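Local structure of ABC-type transport system, molybdenum-specific extracellular solute-binding protein (4KD5) at residues G124-E129 against K187-I192; N87-I92 against V164-F169; A62-M67 against P191-V196. The protein probably binds molybdate or tungstate outside the cell as the solute-binding component of an ABC transporter. All blocks are in the same frame, centred on the assembly; numbering follows the deposited sequence.

Interaction 1 of 3, residues G124-E129 against K187-I192; sequences GKYADE and KTHSPI
The backbones of E129 and H189 come nearest, CA to CA 5.5 Å, where helix 122-133 runs past the connection between strands 178-183 and 193-198. G124-E129 keeps regular helical turns, whereas K187-I192 leaves a short 3-10 turn at T188 and continues as extended chain. S190 N donates to E129 OE1 at 2.9 Å with an N-H...O angle of 155°, reaching the oxygen from above the carboxylate plane. E129 OE2 lies 3.5 Å from S190 CB, and the CB atoms of E129 and H189 also touch. In the type 2 periplasmic binding protein fold two lobes are joined by crossing chains, and K187-I192 leads into one such crossing, so the helix of one lobe packs directly on the linker. Y126 carries the rest of the contact. I192 CG1 sits over the middle of one ring face, 3.7 Å from the centroid and only 4° off the normal, a well-centred CH-pi contact. The imidazole of H189 approaches the same ring obliquely, with its CD2 3.9 Å from Y126 CD1. At the phenol end a water in the ring plane bonds Y126 OH at 2.7 Å and donates to P191 O at 2.9 Å, bridging the helix to the loop. Its approach to S190 OG, modelled at 2.5 Å, is unusually short, and that third link is doubtful. Beyond the two segments, Y168 of strand 164-168 packs on both Y126 and I192.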
ATOM      1  N   GLY A 124      -9.540 -22.709 -31.704  1.00 46.87           N
ATOM      2  CA  GLY A 124      -9.777 -23.990 -32.351  1.00 40.41           C
ATOM      3  C   GLY A 124      -9.796 -25.117 -31.338  1.00 42.72           C
ATOM      4  O   GLY A 124     -10.574 -26.063 -31.459  1.00 47.99           O
ATOM      5  N   LYS A 125      -8.935 -25.008 -30.330  1.00 43.49           N
ATOM      6  CA  LYS A 125      -8.876 -25.990 -29.255  1.00 46.52           C
ATOM      7  C   LYS A 125     -10.187 -26.035 -28.471  1.00 50.41           C
ATOM      8  O   LYS A 125     -10.624 -27.100 -28.042  1.00 57.42           O
ATOM      9  CB  LYS A 125      -7.703 -25.675 -28.324  1.00 45.17           C
ATOM     10  CG  LYS A 125      -7.557 -26.620 -27.145  1.00 48.72           C
ATOM     11  CD  LYS A 125      -6.346 -26.256 -26.287  1.00 66.71           C
ATOM     12  CE  LYS A 125      -6.670 -25.182 -25.253  1.00 76.27           C
ATOM     13  NZ  LYS A 125      -7.240 -25.739 -23.989  1.00 78.79           N
ATOM     14  N   TYR A 126     -10.820 -24.878 -28.296  1.00 46.90           N
ATOM     15  CA  TYR A 126     -12.079 -24.814 -27.559  1.00 51.85           C
ATOM     16  C   TYR A 126     -13.267 -25.164 -28.447  1.00 53.92           C
ATOM     17  O   TYR A 126     -14.276 -25.674 -27.968  1.00 53.94           O
ATOM     18  CB  TYR A 126     -12.262 -23.440 -26.895  1.00 46.91           C
ATOM     19  CG  TYR A 126     -11.338 -23.210 -25.722  1.00 43.24           C
ATOM     20  CD1 TYR A 126     -11.554 -23.846 -24.512  1.00 42.79           C
ATOM     21  CD2 TYR A 126     -10.257 -22.350 -25.824  1.00 49.54           C
ATOM     22  CE1 TYR A 126     -10.714 -23.641 -23.436  1.00 47.52           C
ATOM     23  CE2 TYR A 126      -9.408 -22.135 -24.756  1.00 51.16           C
ATOM     24  CZ  TYR A 126      -9.644 -22.785 -23.563  1.00 53.31           C
ATOM     25  OH  TYR A 126      -8.809 -22.579 -22.493  1.00 47.58           O
ATOM     26  N   ALA A 127     -13.144 -24.882 -29.740  1.00 57.98           N
ATOM     27  CA  ALA A 127     -14.159 -25.298 -30.702  1.00 53.16           C
ATOM     28  C   ALA A 127     -14.209 -26.820 -30.761  1.00 55.35           C
ATOM     29  O   ALA A 127     -15.281 -27.413 -30.868  1.00 58.03           O
ATOM     30  CB  ALA A 127     -13.865 -24.731 -32.069  1.00 45.04           C
ATOM     31  N   ASP A 128     -13.038 -27.444 -30.695  1.00 54.49           N
ATOM     32  CA  ASP A 128     -12.942 -28.896 -30.693  1.00 52.39           C
ATOM     33  C   ASP A 128     -13.608 -29.481 -29.453  1.00 50.97           C
ATOM     34  O   ASP A 128     -14.260 -30.521 -29.528  1.00 51.95           O
ATOM     35  CB  ASP A 128     -11.478 -29.331 -30.748  1.00 59.51           C
ATOM     36  CG  ASP A 128     -11.320 -30.835 -30.740  1.00 63.25           C
ATOM     37  OD1 ASP A 128     -11.171 -31.418 -29.649  1.00 68.05           O
ATOM     38  OD2 ASP A 128     -11.346 -31.436 -31.830  1.00 63.51           O
ATOM     39  N   GLU A 129     -13.449 -28.807 -28.317  1.00 52.04           N
ATOM     40  CA  GLU A 129     -14.080 -29.249 -27.077  1.00 55.24           C
ATOM     41  C   GLU A 129     -15.601 -29.227 -27.178  1.00 57.21           C
ATOM     42  O   GLU A 129     -16.264 -30.202 -26.819  1.00 57.39           O
ATOM     43  CB  GLU A 129     -13.628 -28.391 -25.894  1.00 53.20           C
ATOM     44  CG  GLU A 129     -12.218 -28.657 -25.424  1.00 57.23           C
ATOM     45  CD  GLU A 129     -11.964 -28.107 -24.035  1.00 71.36           C
ATOM     46  OE1 GLU A 129     -12.817 -28.324 -23.150  1.00 81.53           O
ATOM     47  OE2 GLU A 129     -10.916 -27.457 -23.828  1.00 68.90           O
ATOM     48  N   LYS A 187     -20.903 -24.675 -20.208  1.00 69.61           N
ATOM     49  CA  LYS A 187     -20.802 -26.040 -19.687  1.00 75.80           C
ATOM     50  C   LYS A 187     -20.079 -26.983 -20.646  1.00 74.15           C
ATOM     51  O   LYS A 187     -19.632 -28.059 -20.252  1.00 80.53           O
ATOM     52  CB  LYS A 187     -22.200 -26.617 -19.437  1.00 84.42           C
ATOM     53  CG  LYS A 187     -23.069 -25.877 -18.429  1.00 92.33           C
ATOM     54  CD  LYS A 187     -24.523 -26.355 -18.540  1.00102.84           C
ATOM     55  CE  LYS A 187     -25.408 -25.822 -17.417  1.00109.66           C
ATOM     56  NZ  LYS A 187     -25.189 -26.535 -16.128  1.00114.36           N
ATOM     57  N   THR A 188     -19.977 -26.573 -21.906  1.00 65.16           N
ATOM     58  CA  THR A 188     -19.519 -27.453 -22.980  1.00 61.99           C
ATOM     59  C   THR A 188     -18.016 -27.390 -23.276  1.00 59.43           C
ATOM     60  O   THR A 188     -17.539 -28.073 -24.183  1.00 66.20           O
ATOM     61  CB  THR A 188     -20.300 -27.188 -24.282  1.00 60.28           C
ATOM     62  OG1 THR A 188     -20.027 -25.860 -24.740  1.00 60.80           O
ATOM     63  CG2 THR A 188     -21.792 -27.332 -24.044  1.00 61.08           C
ATOM     64  N   HIS A 189     -17.279 -26.571 -22.524  1.00 49.65           N
ATOM     65  CA  HIS A 189     -15.831 -26.443 -22.722  1.00 49.69           C
ATOM     66  C   HIS A 189     -15.094 -25.922 -21.486  1.00 51.39           C
ATOM     67  O   HIS A 189     -15.702 -25.342 -20.585  1.00 58.35           O
ATOM     68  CB  HIS A 189     -15.526 -25.541 -23.927  1.00 46.96           C
ATOM     69  CG  HIS A 189     -15.897 -24.124 -23.731  1.00 45.30           C
ATOM     70  ND1 HIS A 189     -17.199 -23.633 -23.978  1.00 44.10           N
ATOM     71  CD2 HIS A 189     -15.201 -23.039 -23.319  1.00 42.74           C
ATOM     72  CE1 HIS A 189     -17.229 -22.364 -23.719  1.00 47.61           C
ATOM     73  NE2 HIS A 189     -16.052 -21.953 -23.316  1.00 49.58           N
ATOM     74  N   SER A 190     -13.781 -26.143 -21.455  1.00 53.49           N
ATOM     75  CA  SER A 190     -12.930 -25.656 -20.372  1.00 53.04           C
ATOM     76  C   SER A 190     -12.973 -24.131 -20.328  1.00 54.34           C
ATOM     77  O   SER A 190     -13.017 -23.483 -21.375  1.00 52.84           O
ATOM     78  CB  SER A 190     -11.495 -26.129 -20.590  1.00 54.55           C
ATOM     79  OG  SER A 190     -10.654 -25.754 -19.517  1.00 71.73           O
ATOM     80  N   PRO A 191     -12.967 -23.551 -19.116  1.00 54.89           N
ATOM     81  CA  PRO A 191     -13.050 -22.093 -18.957  1.00 51.70           C
ATOM     82  C   PRO A 191     -11.968 -21.358 -19.744  1.00 49.31           C
ATOM     83  O   PRO A 191     -10.785 -21.697 -19.635  1.00 54.89           O
ATOM     84  CB  PRO A 191     -12.815 -21.898 -17.457  1.00 53.14           C
ATOM     85  CG  PRO A 191     -13.290 -23.171 -16.844  1.00 50.67           C
ATOM     86  CD  PRO A 191     -12.909 -24.245 -17.818  1.00 50.96           C
ATOM     87  N   ILE A 192     -12.381 -20.370 -20.536  1.00 49.94           N
ATOM     88  CA  ILE A 192     -11.456 -19.532 -21.288  1.00 50.79           C
ATOM     89  C   ILE A 192     -11.163 -18.277 -20.465  1.00 57.34           C
ATOM     90  O   ILE A 192     -11.775 -17.232 -20.677  1.00 59.54           O
ATOM     91  CB  ILE A 192     -12.053 -19.132 -22.652  1.00 46.98           C
ATOM     92  CG1 ILE A 192     -12.684 -20.347 -23.342  1.00 53.86           C
ATOM     93  CG2 ILE A 192     -10.992 -18.505 -23.548  1.00 44.79           C
ATOM     94  CD1 ILE A 192     -13.321 -20.046 -24.692  1.00 53.84           C
TER
HETATM   95  O   HOH W   1      -9.095 -23.958 -20.243  1.00 55.58           O

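Interaction 2 of 3, residues N87-I92 against V164-F169; sequences NDLVLI and VGFVYF
V90 and V167 form the central hydrogen-bonded pair between antiparallel strands 89-92 and 164-168, within N87-I92 and V164-F169, in the sheet of the second lobe of a type 2 periplasmic binding protein. There the long strand that crosses between the lobes runs antiparallel to its neighbour 164-168, which itself pairs parallel with 113-116. V90 N donates to V167 O at 2.7 Å. The return bond, V167 N to V90 O, is 3.0 Å long. At the next hydrogen-bonded pair, I92 N donates to G165 O at 2.9 Å and G165 N to I92 O at the same 2.9 Å. Beyond Y168 the pairing closes with F169 N on D88 O, 2.9 Å, at the point where the strand turns away. L89 and L91, in non-hydrogen-bonded pairs with Y168 and F166, direct their backbone polar atoms to the other neighbour: L89 bonds T184, and L91 bonds V181 and E182. Y168 N finds a weak partner in D171 OD2.

The side chains divide between the two faces. V90 CG2 meets V167 CG1 at 3.8 Å on one, with V90 CG1 touching the F169 ring. On the other, L91 extends with CG anti to N (chi1 178°), which places CD1 over a face of the F166 ring, off-centre toward the rim. N87 spreads its amide beside Y168, a predicted molybdate-binding residue, the amide and ring planes 30° apart. Its ND2 is satisfied by S170 OG and Y194 OH, while N87 OD1 accepts from the adjoining D88 N at 3.2 Å.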
ATOM      1  N   ASN A  87     -13.300 -15.242 -21.668  1.00 65.53           N
ATOM      2  CA  ASN A  87     -13.864 -15.042 -22.993  1.00 55.55           C
ATOM      3  C   ASN A  87     -14.993 -16.024 -23.248  1.00 59.39           C
ATOM      4  O   ASN A  87     -15.181 -16.974 -22.487  1.00 68.03           O
ATOM      5  CB  ASN A  87     -12.782 -15.182 -24.063  1.00 66.34           C
ATOM      6  CG  ASN A  87     -12.776 -14.024 -25.035  1.00 65.29           C
ATOM      7  OD1 ASN A  87     -13.829 -13.490 -25.390  1.00 67.67           O
ATOM      8  ND2 ASN A  87     -11.584 -13.617 -25.463  1.00 60.50           N
ATOM      9  N   ASP A  88     -15.750 -15.786 -24.310  1.00 70.24           N
ATOM     10  CA  ASP A  88     -16.785 -16.722 -24.722  1.00 75.77           C
ATOM     11  C   ASP A  88     -16.505 -17.235 -26.123  1.00 82.25           C
ATOM     12  O   ASP A  88     -16.039 -16.486 -26.979  1.00 69.16           O
ATOM     13  CB  ASP A  88     -18.168 -16.065 -24.664  1.00 82.11           C
ATOM     14  CG  ASP A  88     -18.919 -16.402 -23.392  1.00 89.42           C
ATOM     15  OD1 ASP A  88     -18.714 -17.513 -22.865  1.00 94.42           O
ATOM     16  OD2 ASP A  88     -19.710 -15.560 -22.920  1.00 91.93           O
ATOM     17  N   LEU A  89     -16.771 -18.520 -26.345  1.00 57.81           N
ATOM     18  CA  LEU A  89     -16.640 -19.104 -27.675  1.00 50.77           C
ATOM     19  C   LEU A  89     -17.974 -18.910 -28.381  1.00 50.46           C
ATOM     20  O   LEU A  89     -19.010 -19.391 -27.910  1.00 42.00           O
ATOM     21  CB  LEU A  89     -16.319 -20.594 -27.583  1.00 47.79           C
ATOM     22  CG  LEU A  89     -15.394 -21.252 -28.610  1.00 43.55           C
ATOM     23  CD1 LEU A  89     -16.031 -22.492 -29.187  1.00 47.30           C
ATOM     24  CD2 LEU A  89     -15.014 -20.308 -29.726  1.00 47.36           C
ATOM     25  N   VAL A  90     -17.959 -18.193 -29.501  1.00 50.43           N
ATOM     26  CA  VAL A  90     -19.205 -17.869 -30.186  1.00 50.74           C
ATOM     27  C   VAL A  90     -19.275 -18.403 -31.610  1.00 48.33           C
ATOM     28  O   VAL A  90     -18.249 -18.684 -32.235  1.00 44.68           O
ATOM     29  CB  VAL A  90     -19.486 -16.350 -30.180  1.00 53.36           C
ATOM     30  CG1 VAL A  90     -19.626 -15.841 -28.761  1.00 58.44           C
ATOM     31  CG2 VAL A  90     -18.375 -15.598 -30.904  1.00 50.70           C
ATOM     32  N   LEU A  91     -20.501 -18.543 -32.105  1.00 53.27           N
ATOM     33  CA  LEU A  91     -20.753 -18.947 -33.483  1.00 49.40           C
ATOM     34  C   LEU A  91     -21.082 -17.712 -34.323  1.00 47.10           C
ATOM     35  O   LEU A  91     -22.031 -16.981 -34.027  1.00 48.13           O
ATOM     36  CB  LEU A  91     -21.918 -19.936 -33.539  1.00 49.56           C
ATOM     37  CG  LEU A  91     -22.362 -20.444 -34.912  1.00 53.34           C
ATOM     38  CD1 LEU A  91     -21.269 -21.259 -35.577  1.00 50.40           C
ATOM     39  CD2 LEU A  91     -23.641 -21.264 -34.803  1.00 52.95           C
ATOM     40  N   ILE A  92     -20.297 -17.475 -35.369  1.00 43.59           N
ATOM     41  CA  ILE A  92     -20.513 -16.307 -36.222  1.00 49.10           C
ATOM     42  C   ILE A  92     -20.941 -16.670 -37.647  1.00 53.13           C
ATOM     43  O   ILE A  92     -20.729 -17.792 -38.111  1.00 55.65           O
ATOM     44  CB  ILE A  92     -19.264 -15.417 -36.298  1.00 52.43           C
ATOM     45  CG1 ILE A  92     -18.084 -16.196 -36.873  1.00 46.57           C
ATOM     46  CG2 ILE A  92     -18.923 -14.835 -34.928  1.00 51.86           C
ATOM     47  CD1 ILE A  92     -16.904 -15.330 -37.226  1.00 45.47           C
ATOM     48  N   VAL A 164     -20.473 -20.569 -41.541  1.00 57.47           N
ATOM     49  CA  VAL A 164     -20.345 -20.157 -40.147  1.00 59.65           C
ATOM     50  C   VAL A 164     -18.915 -20.318 -39.642  1.00 59.75           C
ATOM     51  O   VAL A 164     -18.061 -20.876 -40.335  1.00 63.13           O
ATOM     52  CB  VAL A 164     -21.287 -20.940 -39.215  1.00 53.16           C
ATOM     53  CG1 VAL A 164     -22.714 -20.809 -39.676  1.00 50.91           C
ATOM     54  CG2 VAL A 164     -20.886 -22.405 -39.176  1.00 50.38           C
ATOM     55  N   GLY A 165     -18.664 -19.833 -38.429  1.00 48.71           N
ATOM     56  CA  GLY A 165     -17.347 -19.939 -37.824  1.00 42.48           C
ATOM     57  C   GLY A 165     -17.378 -19.974 -36.308  1.00 47.75           C
ATOM     58  O   GLY A 165     -18.375 -19.597 -35.686  1.00 56.87           O
ATOM     59  N   PHE A 166     -16.283 -20.439 -35.712  1.00 44.75           N
ATOM     60  CA  PHE A 166     -16.135 -20.429 -34.260  1.00 49.38           C
ATOM     61  C   PHE A 166     -15.009 -19.487 -33.860  1.00 49.89           C
ATOM     62  O   PHE A 166     -13.897 -19.569 -34.386  1.00 51.42           O
ATOM     63  CB  PHE A 166     -15.881 -21.838 -33.721  1.00 49.72           C
ATOM     64  CG  PHE A 166     -17.128 -22.657 -33.563  1.00 57.73           C
ATOM     65  CD1 PHE A 166     -17.899 -22.546 -32.417  1.00 62.45           C
ATOM     66  CD2 PHE A 166     -17.537 -23.529 -34.561  1.00 56.50           C
ATOM     67  CE1 PHE A 166     -19.053 -23.295 -32.263  1.00 64.65           C
ATOM     68  CE2 PHE A 166     -18.693 -24.280 -34.413  1.00 55.04           C
ATOM     69  CZ  PHE A 166     -19.450 -24.163 -33.262  1.00 56.90           C
ATOM     70  N   VAL A 167     -15.303 -18.592 -32.925  1.00 48.93           N
ATOM     71  CA  VAL A 167     -14.405 -17.486 -32.632  1.00 44.85           C
ATOM     72  C   VAL A 167     -14.682 -16.952 -31.222  1.00 42.12           C
ATOM     73  O   VAL A 167     -15.737 -17.230 -30.662  1.00 49.49           O
ATOM     74  CB  VAL A 167     -14.574 -16.397 -33.718  1.00 59.21           C
ATOM     75  CG1 VAL A 167     -15.361 -15.216 -33.191  1.00 66.37           C
ATOM     76  CG2 VAL A 167     -13.235 -15.955 -34.259  1.00 66.64           C
ATOM     77  N   TYR A 168     -13.733 -16.225 -30.633  1.00 42.12           N
ATOM     78  CA  TYR A 168     -13.984 -15.577 -29.343  1.00 45.38           C
ATOM     79  C   TYR A 168     -14.889 -14.363 -29.540  1.00 45.38           C
ATOM     80  O   TYR A 168     -14.853 -13.733 -30.593  1.00 53.24           O
ATOM     81  CB  TYR A 168     -12.677 -15.138 -28.677  1.00 47.88           C
ATOM     82  CG  TYR A 168     -11.822 -16.266 -28.152  1.00 51.71           C
ATOM     83  CD1 TYR A 168     -12.350 -17.531 -27.949  1.00 51.45           C
ATOM     84  CD2 TYR A 168     -10.486 -16.060 -27.852  1.00 52.03           C
ATOM     85  CE1 TYR A 168     -11.568 -18.560 -27.465  1.00 46.95           C
ATOM     86  CE2 TYR A 168      -9.700 -17.080 -27.369  1.00 55.73           C
ATOM     87  CZ  TYR A 168     -10.247 -18.327 -27.179  1.00 51.77           C
ATOM     88  OH  TYR A 168      -9.469 -19.347 -26.698  1.00 56.53           O
ATOM     89  N   PHE A 169     -15.690 -14.020 -28.535  1.00 44.66           N
ATOM     90  CA  PHE A 169     -16.557 -12.856 -28.662  1.00 47.15           C
ATOM     91  C   PHE A 169     -15.741 -11.581 -28.839  1.00 48.48           C
ATOM     92  O   PHE A 169     -16.144 -10.673 -29.561  1.00 52.24           O
ATOM     93  CB  PHE A 169     -17.478 -12.727 -27.456  1.00 45.70           C
ATOM     94  CG  PHE A 169     -18.576 -11.726 -27.648  1.00 46.17           C
ATOM     95  CD1 PHE A 169     -19.522 -11.903 -28.650  1.00 43.15           C
ATOM     96  CD2 PHE A 169     -18.672 -10.613 -26.830  1.00 42.82           C
ATOM     97  CE1 PHE A 169     -20.537 -10.984 -28.833  1.00 53.22           C
ATOM     98  CE2 PHE A 169     -19.689  -9.689 -27.008  1.00 46.25           C
ATOM     99  CZ  PHE A 169     -20.622  -9.876 -28.011  1.00 46.92           C
TER

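Interaction 3 of 3, residues A62-M67 against P191-V196; sequences AGQKQM and PITYPV. With SBT (2-butanol), chain G.
P195 fills the tight part of this contact, where its ring packs against both G63 O and the side chain of M67, which is built as selenomethionine. P195 CG lies 3.2 Å from G63 O. M67 CG meets the same P195 CG at 3.6 Å, roughly at right angles to the approach of G63 O. A bend at chi2 (-69°) turns the end of M67 across P195, so that its CE methyl lies 3.4 Å from P195 O.

Toward solvent the fit is looser. A62 is exposed, and its CA packs obliquely on the Y194 ring, 3.8 Å from CD2, although the A62 methyl itself points away from the strand. Q64 bends at chi2 and lays its amide past P195 and near T193, with Q64 CG 3.9 Å from T193 OG1; the side chain is partly exposed. K65 is exposed and takes no part in the strand contact, but its backbone borders a bound 2-butanol. That molecule lies along the turn, its C2 3.3 Å from Q64 N and its C4 3.7 Å from G63 CA, where the glycine has no side chain. Together with Y126 these residues form the pocket seen in the crystal.

The segment A62-M67 leads into helix 65-72 from the C-terminal end of strand 58-60, which is paired on both sides in the first lobe's sheet of this type 2 periplasmic binding protein fold. Strand 193-198 runs antiparallel between strands 58-60 and 82-94, with P195 bonded through its backbone to S61, V196 packed on L58 and I60, and Y194 meeting Y229 edge-to-face.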
ATOM      1  N   ALA A  62      -2.991 -15.534 -20.591  1.00 58.23           N
ATOM      2  CA  ALA A  62      -4.044 -16.045 -21.466  1.00 64.63           C
ATOM      3  C   ALA A  62      -4.626 -17.337 -20.908  1.00 75.94           C
ATOM      4  O   ALA A  62      -5.765 -17.705 -21.210  1.00 87.68           O
ATOM      5  CB  ALA A  62      -3.510 -16.274 -22.869  1.00 61.78           C
ATOM      6  N   GLY A  63      -3.826 -18.038 -20.111  1.00 69.51           N
ATOM      7  CA  GLY A  63      -4.249 -19.303 -19.536  1.00 72.08           C
ATOM      8  C   GLY A  63      -3.727 -19.514 -18.128  1.00 71.17           C
ATOM      9  O   GLY A  63      -2.929 -18.720 -17.627  1.00 67.53           O
ATOM     10  N   GLN A  64      -4.171 -20.595 -17.492  1.00 71.47           N
ATOM     11  CA  GLN A  64      -3.809 -20.876 -16.105  1.00 67.71           C
ATOM     12  C   GLN A  64      -2.501 -21.648 -15.963  1.00 69.09           C
ATOM     13  O   GLN A  64      -1.920 -21.692 -14.880  1.00 72.45           O
ATOM     14  CB  GLN A  64      -4.934 -21.641 -15.397  1.00 72.64           C
ATOM     15  CG  GLN A  64      -6.259 -20.897 -15.280  1.00 78.87           C
ATOM     16  CD  GLN A  64      -6.326 -19.950 -14.088  1.00 84.12           C
ATOM     17  OE1 GLN A  64      -7.374 -19.365 -13.817  1.00 83.14           O
ATOM     18  NE2 GLN A  64      -5.215 -19.797 -13.375  1.00 85.07           N
ATOM     19  N   LYS A  65      -2.049 -22.251 -17.059  1.00 70.40           N
ATOM     20  CA  LYS A  65      -0.850 -23.092 -17.062  1.00 73.31           C
ATOM     21  C   LYS A  65       0.401 -22.352 -16.585  1.00 68.14           C
ATOM     22  O   LYS A  65       1.150 -22.852 -15.746  1.00 69.09           O
ATOM     23  CB  LYS A  65      -0.621 -23.662 -18.468  1.00 79.39           C
ATOM     24  CG  LYS A  65       0.241 -24.916 -18.527  1.00 91.09           C
ATOM     25  CD  LYS A  65       1.722 -24.602 -18.760  1.00 94.83           C
ATOM     26  CE  LYS A  65       2.578 -25.853 -18.543  1.00 97.21           C
ATOM     27  NZ  LYS A  65       4.012 -25.663 -18.914  1.00 93.93           N
ATOM     28  N   GLN A  66       0.615 -21.154 -17.112  1.00 61.77           N
ATOM     29  CA  GLN A  66       1.810 -20.376 -16.792  1.00 64.62           C
ATOM     30  C   GLN A  66       1.806 -19.793 -15.377  1.00 61.15           C
ATOM     31  O   GLN A  66       2.866 -19.589 -14.784  1.00 59.95           O
ATOM     32  CB  GLN A  66       2.012 -19.275 -17.835  1.00 65.73           C
ATOM     33  CG  GLN A  66       0.750 -18.931 -18.607  1.00 66.68           C
ATOM     34  CD  GLN A  66       0.569 -19.770 -19.851  1.00 64.46           C
ATOM     35  OE1 GLN A  66      -0.553 -20.087 -20.240  1.00 72.84           O
ATOM     36  NE2 GLN A  66       1.674 -20.117 -20.495  1.00 67.20           N
HETATM   37  N   MSE A  67       0.619 -19.523 -14.841  1.00 53.46           N
HETATM   38  CA  MSE A  67       0.488 -19.037 -13.470  1.00 51.68           C
HETATM   39  C   MSE A  67       0.874 -20.124 -12.474  1.00 62.66           C
HETATM   40  O   MSE A  67       1.524 -19.849 -11.463  1.00 65.22           O
HETATM   41  CB  MSE A  67      -0.943 -18.566 -13.208  1.00 43.73           C
HETATM   42  CG  MSE A  67      -1.290 -17.245 -13.871  1.00 54.58           C
HETATM   43 SE   MSE A  67      -0.332 -15.752 -13.060  1.00 82.30          SE
HETATM   44  CE  MSE A  67      -0.945 -14.323 -14.235  1.00 48.68           C
ATOM     45  N   PRO A 191     -12.967 -23.551 -19.116  1.00 54.89           N
ATOM     46  CA  PRO A 191     -13.050 -22.093 -18.957  1.00 51.70           C
ATOM     47  C   PRO A 191     -11.968 -21.358 -19.744  1.00 49.31           C
ATOM     48  O   PRO A 191     -10.785 -21.697 -19.635  1.00 54.89           O
ATOM     49  CB  PRO A 191     -12.815 -21.898 -17.457  1.00 53.14           C
ATOM     50  CG  PRO A 191     -13.290 -23.171 -16.844  1.00 50.67           C
ATOM     51  CD  PRO A 191     -12.909 -24.245 -17.818  1.00 50.96           C
ATOM     52  N   ILE A 192     -12.381 -20.370 -20.536  1.00 49.94           N
ATOM     53  CA  ILE A 192     -11.456 -19.532 -21.288  1.00 50.79           C
ATOM     54  C   ILE A 192     -11.163 -18.277 -20.465  1.00 57.34           C
ATOM     55  O   ILE A 192     -11.775 -17.232 -20.677  1.00 59.54           O
ATOM     56  CB  ILE A 192     -12.053 -19.132 -22.652  1.00 46.98           C
ATOM     57  CG1 ILE A 192     -12.684 -20.347 -23.342  1.00 53.86           C
ATOM     58  CG2 ILE A 192     -10.992 -18.505 -23.548  1.00 44.79           C
ATOM     59  CD1 ILE A 192     -13.321 -20.046 -24.692  1.00 53.84           C
ATOM     60  N   THR A 193     -10.221 -18.382 -19.528  1.00 58.77           N
ATOM     61  CA  THR A 193     -10.000 -17.319 -18.548  1.00 58.35           C
ATOM     62  C   THR A 193      -8.647 -16.628 -18.671  1.00 55.59           C
ATOM     63  O   THR A 193      -7.679 -17.210 -19.155  1.00 55.80           O
ATOM     64  CB  THR A 193     -10.164 -17.835 -17.111  1.00 61.50           C
ATOM     65  OG1 THR A 193      -9.104 -18.744 -16.803  1.00 73.46           O
ATOM     66  CG2 THR A 193     -11.492 -18.536 -16.944  1.00 64.63           C
ATOM     67  N   TYR A 194      -8.593 -15.386 -18.201  1.00 53.80           N
ATOM     68  CA  TYR A 194      -7.353 -14.628 -18.167  1.00 46.49           C
ATOM     69  C   TYR A 194      -7.009 -14.304 -16.717  1.00 49.06           C
ATOM     70  O   TYR A 194      -7.620 -13.421 -16.110  1.00 53.64           O
ATOM     71  CB  TYR A 194      -7.481 -13.345 -19.003  1.00 43.21           C
ATOM     72  CG  TYR A 194      -7.839 -13.582 -20.460  1.00 48.27           C
ATOM     73  CD1 TYR A 194      -9.145 -13.858 -20.838  1.00 47.47           C
ATOM     74  CD2 TYR A 194      -6.873 -13.522 -21.455  1.00 51.98           C
ATOM     75  CE1 TYR A 194      -9.479 -14.079 -22.164  1.00 62.38           C
ATOM     76  CE2 TYR A 194      -7.197 -13.739 -22.787  1.00 59.26           C
ATOM     77  CZ  TYR A 194      -8.504 -14.016 -23.134  1.00 65.39           C
ATOM     78  OH  TYR A 194      -8.839 -14.233 -24.451  1.00 64.18           O
ATOM     79  N   PRO A 195      -6.042 -15.037 -16.143  1.00 54.38           N
ATOM     80  CA  PRO A 195      -5.661 -14.795 -14.745  1.00 51.62           C
ATOM     81  C   PRO A 195      -4.713 -13.610 -14.601  1.00 49.47           C
ATOM     82  O   PRO A 195      -3.920 -13.340 -15.513  1.00 47.05           O
ATOM     83  CB  PRO A 195      -4.943 -16.088 -14.349  1.00 49.24           C
ATOM     84  CG  PRO A 195      -4.374 -16.604 -15.631  1.00 57.15           C
ATOM     85  CD  PRO A 195      -5.320 -16.181 -16.732  1.00 54.88           C
ATOM     86  N   VAL A 196      -4.807 -12.908 -13.471  1.00 38.59           N
ATOM     87  CA  VAL A 196      -3.905 -11.805 -13.170  1.00 33.62           C
ATOM     88  C   VAL A 196      -3.184 -12.116 -11.859  1.00 40.20           C
ATOM     89  O   VAL A 196      -3.725 -12.812 -11.001  1.00 41.22           O
ATOM     90  CB  VAL A 196      -4.678 -10.458 -13.068  1.00 43.30           C
ATOM     91  CG1 VAL A 196      -5.661 -10.481 -11.909  1.00 42.57           C
ATOM     92  CG2 VAL A 196      -3.725  -9.277 -12.919  1.00 33.36           C
TER
HETATM   93  C1  SBT G 302      -5.454 -24.568 -17.838  1.00 53.40           C
HETATM   94  C2  SBT G 302      -5.403 -23.368 -18.768  1.00 52.77           C
HETATM   95  C3  SBT G 302      -4.220 -23.469 -19.717  1.00 49.42           C
HETATM   96  C4  SBT G 302      -4.471 -22.679 -20.982  1.00 44.49           C
HETATM   97  OH  SBT G 302      -6.610 -23.339 -19.523  1.00 61.09           O

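The chain P191-I192 belongs to both interaction 1 and interaction 3, whose centres are about 14 Å apart, and carries the second lobe's packing into the first lobe's strand. Interaction 2 meets this linker through N87, whose N lies 2.7 Å from I192 O, a probable hydrogen bond; the N87 side chain also ties interaction 2 to the strand of interaction 3. Y168 of interaction 2 touches interaction 1, its OH 3.2 Å from Y126 CD2. The bound 2-butanol lies between interactions 1 and 3, touching Y126 of one and G63-K65 of the other. Y168, by contrast, keeps its side chain about 8 Å from the alcohol, though it belongs to the predicted molybdate site.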